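Local coordinates for immunity protein (Neisseria meningitidis, PDB 4Q7O) that probably protects the cell that makes it by neutralising the partner toxin of a contact-dependent growth-inhibition system, at residues L106-F111 against K134-T139. Residues are numbered along the deposited sequence; the frame is centred on the assembly and turned at random.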
ATOM      1  N   LEU B 106       8.676 -14.346  -6.150  1.00  6.43           N
ATOM      2  CA  LEU B 106       8.392 -12.915  -6.154  1.00  6.67           C
ATOM      3  C   LEU B 106       8.452 -12.343  -4.746  1.00  6.47           C
ATOM      4  O   LEU B 106       8.955 -11.241  -4.544  1.00  6.51           O
ATOM      5  CB  LEU B 106       7.041 -12.624  -6.820  1.00  6.76           C
ATOM      6  CG  LEU B 106       6.622 -11.149  -6.808  1.00  7.33           C
ATOM      7  CD1 LEU B 106       7.621 -10.264  -7.541  1.00  8.81           C
ATOM      8  CD2 LEU B 106       5.241 -10.977  -7.401  1.00  8.51           C
ATOM      9  N   ALA B 107       7.959 -13.093  -3.764  1.00  6.03           N
ATOM     10  CA  ALA B 107       8.083 -12.655  -2.373  1.00  6.23           C
ATOM     11  C   ALA B 107       9.542 -12.433  -1.980  1.00  6.11           C
ATOM     12  O   ALA B 107       9.876 -11.415  -1.371  1.00  6.95           O
ATOM     13  CB  ALA B 107       7.430 -13.645  -1.430  1.00  7.78           C
ATOM     14  N   TYR B 108      10.418 -13.372  -2.328  1.00  6.90           N
ATOM     15  CA  TYR B 108      11.838 -13.181  -2.040  1.00  7.27           C
ATOM     16  C   TYR B 108      12.415 -11.941  -2.727  1.00  7.61           C
ATOM     17  O   TYR B 108      13.234 -11.235  -2.151  1.00  8.22           O
ATOM     18  CB  TYR B 108      12.651 -14.424  -2.399  1.00  9.88           C
ATOM     19  CG  TYR B 108      12.756 -15.402  -1.259  1.00 13.23           C
ATOM     20  CD1 TYR B 108      13.723 -15.247  -0.267  1.00 15.76           C
ATOM     21  CD2 TYR B 108      11.892 -16.477  -1.162  1.00 15.61           C
ATOM     22  CE1 TYR B 108      13.825 -16.143   0.784  1.00 17.25           C
ATOM     23  CE2 TYR B 108      11.991 -17.385  -0.112  1.00 15.75           C
ATOM     24  CZ  TYR B 108      12.956 -17.211   0.855  1.00 17.50           C
ATOM     25  OH  TYR B 108      13.044 -18.103   1.900  1.00 20.38           O
ATOM     26  N   HIS B 109      11.988 -11.698  -3.960  1.00  7.76           N
ATOM     27  CA  HIS B 109      12.340 -10.491  -4.705  1.00  8.08           C
ATOM     28  C   HIS B 109      11.951  -9.253  -3.891  1.00  7.12           C
ATOM     29  O   HIS B 109      12.774  -8.365  -3.659  1.00  7.77           O
ATOM     30  CB  HIS B 109      11.612 -10.550  -6.055  1.00 10.40           C
ATOM     31  CG  HIS B 109      11.803  -9.359  -6.943  1.00 15.29           C
ATOM     32  ND1 HIS B 109      12.994  -9.080  -7.576  1.00 18.16           N
ATOM     33  CD2 HIS B 109      10.920  -8.429  -7.377  1.00 16.72           C
ATOM     34  CE1 HIS B 109      12.848  -8.003  -8.331  1.00 17.80           C
ATOM     35  NE2 HIS B 109      11.598  -7.590  -8.231  1.00 18.41           N
ATOM     36  N   TYR B 110      10.710  -9.209  -3.421  1.00  6.22           N
ATOM     37  CA  TYR B 110      10.274  -8.082  -2.597  1.00  5.83           C
ATOM     38  C   TYR B 110      11.048  -7.964  -1.290  1.00  6.00           C
ATOM     39  O   TYR B 110      11.417  -6.867  -0.888  1.00  7.06           O
ATOM     40  CB  TYR B 110       8.787  -8.186  -2.284  1.00  5.72           C
ATOM     41  CG  TYR B 110       7.858  -7.864  -3.431  1.00  5.94           C
ATOM     42  CD1 TYR B 110       8.103  -6.788  -4.278  1.00  7.36           C
ATOM     43  CD2 TYR B 110       6.712  -8.627  -3.649  1.00  5.31           C
ATOM     44  CE1 TYR B 110       7.239  -6.480  -5.311  1.00  7.24           C
ATOM     45  CE2 TYR B 110       5.836  -8.324  -4.687  1.00  6.02           C
ATOM     46  CZ  TYR B 110       6.109  -7.254  -5.516  1.00  6.44           C
ATOM     47  OH  TYR B 110       5.251  -6.944  -6.539  1.00  7.62           O
ATOM     48  N   PHE B 111      11.275  -9.085  -0.615  1.00  5.56           N
ATOM     49  CA  PHE B 111      11.982  -9.049   0.664  1.00  6.65           C
ATOM     50  C   PHE B 111      13.420  -8.564   0.504  1.00  7.50           C
ATOM     51  O   PHE B 111      13.944  -7.839   1.350  1.00  7.45           O
ATOM     52  CB  PHE B 111      11.932 -10.413   1.359  1.00  8.30           C
ATOM     53  CG  PHE B 111      10.699 -10.616   2.193  1.00  9.08           C
ATOM     54  CD1 PHE B 111       9.430 -10.462   1.642  1.00 10.43           C
ATOM     55  CD2 PHE B 111      10.805 -10.943   3.536  1.00 10.33           C
ATOM     56  CE1 PHE B 111       8.292 -10.645   2.416  1.00 11.04           C
ATOM     57  CE2 PHE B 111       9.671 -11.128   4.314  1.00 11.12           C
ATOM     58  CZ  PHE B 111       8.415 -10.980   3.752  1.00 11.06           C
ATOM     59  N   LYS B 134      22.204 -12.967   2.556  1.00 19.34           N
ATOM     60  CA  LYS B 134      22.991 -14.149   2.218  1.00 22.51           C
ATOM     61  C   LYS B 134      22.108 -15.383   2.296  1.00 23.02           C
ATOM     62  O   LYS B 134      22.162 -16.258   1.428  1.00 24.33           O
ATOM     63  CB  LYS B 134      24.171 -14.294   3.181  1.00 25.17           C
ATOM     64  CG  LYS B 134      25.025 -15.530   2.940  1.00 27.85           C
ATOM     65  CD  LYS B 134      26.018 -15.755   4.075  1.00 30.16           C
ATOM     66  CE  LYS B 134      26.479 -14.440   4.677  1.00 31.87           C
ATOM     67  NZ  LYS B 134      27.124 -14.617   6.006  1.00 32.87           N
ATOM     68  N   THR B 135      21.283 -15.444   3.338  1.00 22.75           N
ATOM     69  CA  THR B 135      20.347 -16.552   3.497  1.00 23.07           C
ATOM     70  C   THR B 135      19.341 -16.603   2.343  1.00 22.74           C
ATOM     71  O   THR B 135      18.997 -17.686   1.871  1.00 24.07           O
ATOM     72  CB  THR B 135      19.613 -16.504   4.853  1.00 22.97           C
ATOM     73  OG1 THR B 135      20.572 -16.454   5.919  1.00 23.73           O
ATOM     74  CG2 THR B 135      18.746 -17.738   5.037  1.00 23.47           C
ATOM     75  N   TYR B 136      18.889 -15.439   1.878  1.00 21.99           N
ATOM     76  CA  TYR B 136      17.981 -15.379   0.729  1.00 20.50           C
ATOM     77  C   TYR B 136      18.644 -16.007  -0.494  1.00 23.89           C
ATOM     78  O   TYR B 136      18.026 -16.786  -1.215  1.00 24.41           O
ATOM     79  CB  TYR B 136      17.574 -13.935   0.391  1.00 18.65           C
ATOM     80  CG  TYR B 136      16.694 -13.208   1.402  1.00 15.72           C
ATOM     81  CD1 TYR B 136      16.103 -13.876   2.471  1.00 14.93           C
ATOM     82  CD2 TYR B 136      16.453 -11.836   1.276  1.00 13.92           C
ATOM     83  CE1 TYR B 136      15.305 -13.202   3.386  1.00 13.53           C
ATOM     84  CE2 TYR B 136      15.667 -11.152   2.192  1.00 12.21           C
ATOM     85  CZ  TYR B 136      15.084 -11.844   3.236  1.00 11.29           C
ATOM     86  OH  TYR B 136      14.297 -11.176   4.148  1.00 10.15           O
ATOM     87  N   SER B 137      19.908 -15.663  -0.720  1.00 26.31           N
ATOM     88  CA  SER B 137      20.648 -16.148  -1.883  1.00 29.84           C
ATOM     89  C   SER B 137      20.951 -17.643  -1.792  1.00 31.86           C
ATOM     90  O   SER B 137      20.916 -18.356  -2.798  1.00 32.72           O
ATOM     91  CB  SER B 137      21.940 -15.345  -2.062  1.00 31.32           C
ATOM     92  OG  SER B 137      21.657 -13.977  -2.294  1.00 32.87           O
ATOM     93  N   GLN B 138      21.259 -18.111  -0.586  1.00 32.92           N
ATOM     94  CA  GLN B 138      21.453 -19.538  -0.350  1.00 34.26           C
ATOM     95  C   GLN B 138      20.175 -20.302  -0.660  1.00 34.25           C
ATOM     96  O   GLN B 138      20.196 -21.327  -1.336  1.00 34.59           O
ATOM     97  CB  GLN B 138      21.808 -19.799   1.113  1.00 35.85           C
ATOM     98  CG  GLN B 138      23.153 -19.273   1.562  1.00 37.22           C
ATOM     99  CD  GLN B 138      23.263 -19.205   3.077  1.00 38.26           C
ATOM    100  OE1 GLN B 138      23.782 -18.239   3.629  1.00 39.08           O
ATOM    101  NE2 GLN B 138      22.772 -20.237   3.755  1.00 38.39           N
ATOM    102  N   THR B 139      19.062 -19.784  -0.152  1.00 34.07           N
ATOM    103  CA  THR B 139      17.784 -20.490  -0.152  1.00 34.66           C
ATOM    104  C   THR B 139      17.041 -20.414  -1.483  1.00 35.27           C
ATOM    105  O   THR B 139      16.408 -21.382  -1.914  1.00 35.67           O
ATOM    106  CB  THR B 139      16.858 -19.917   0.943  1.00 34.69           C
ATOM    107  OG1 THR B 139      17.508 -20.000   2.217  1.00 34.79           O
ATOM    108  CG2 THR B 139      15.540 -20.673   0.996  1.00 34.51           C
TER
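Tyr-108 and Tyr-136 form an offset edge-to-face aromatic pair in the buried seam between helices 104-121 and 126-139. Segments 106-111 and 134-139 run nearly antiparallel, at 160°. Their axes come within 11.0 Å, a wide spacing bridged by aromatic side chains. Tyr-108 turns its CD1-CE1 edge to the face of Tyr-136, and the ring planes stand at 84°. The two rings come closest at Tyr-108 CE1 and Tyr-136 CD1, 3.6 Å apart. The Tyr-136 ring leans across the gap, with CG anti to its carbonyl carbon (chi1 -68°). Its hydroxyl end reaches Phe-111. There Tyr-136 OH lies in the plane of the Phe-111 ring, at its edge, 3.6 Å from CD2 of Phe-111. This buried hydroxyl is hydrogen-bonded to Phe-44 O. Thr-139, which is exposed, touches Tyr-108 OH with CG2 at 3.7 Å. OG1 of Thr-139 is hydrogen-bonded back to Thr-135 O, 2.8 Å away, and CG2 is the branch that meets Tyr-108. That carbonyl also takes the Thr-139 backbone N-H, from the opposite face of its plane. No hydrogen bond links the two segments; the contact is ring and methyl packing. Thr-48 touches both tyrosines, while Phe-111 continues the aromatic cluster to Phe-28 of helix 22-34, Tyr-60 of strand 58-62 and Phe-89 of strand 86-91.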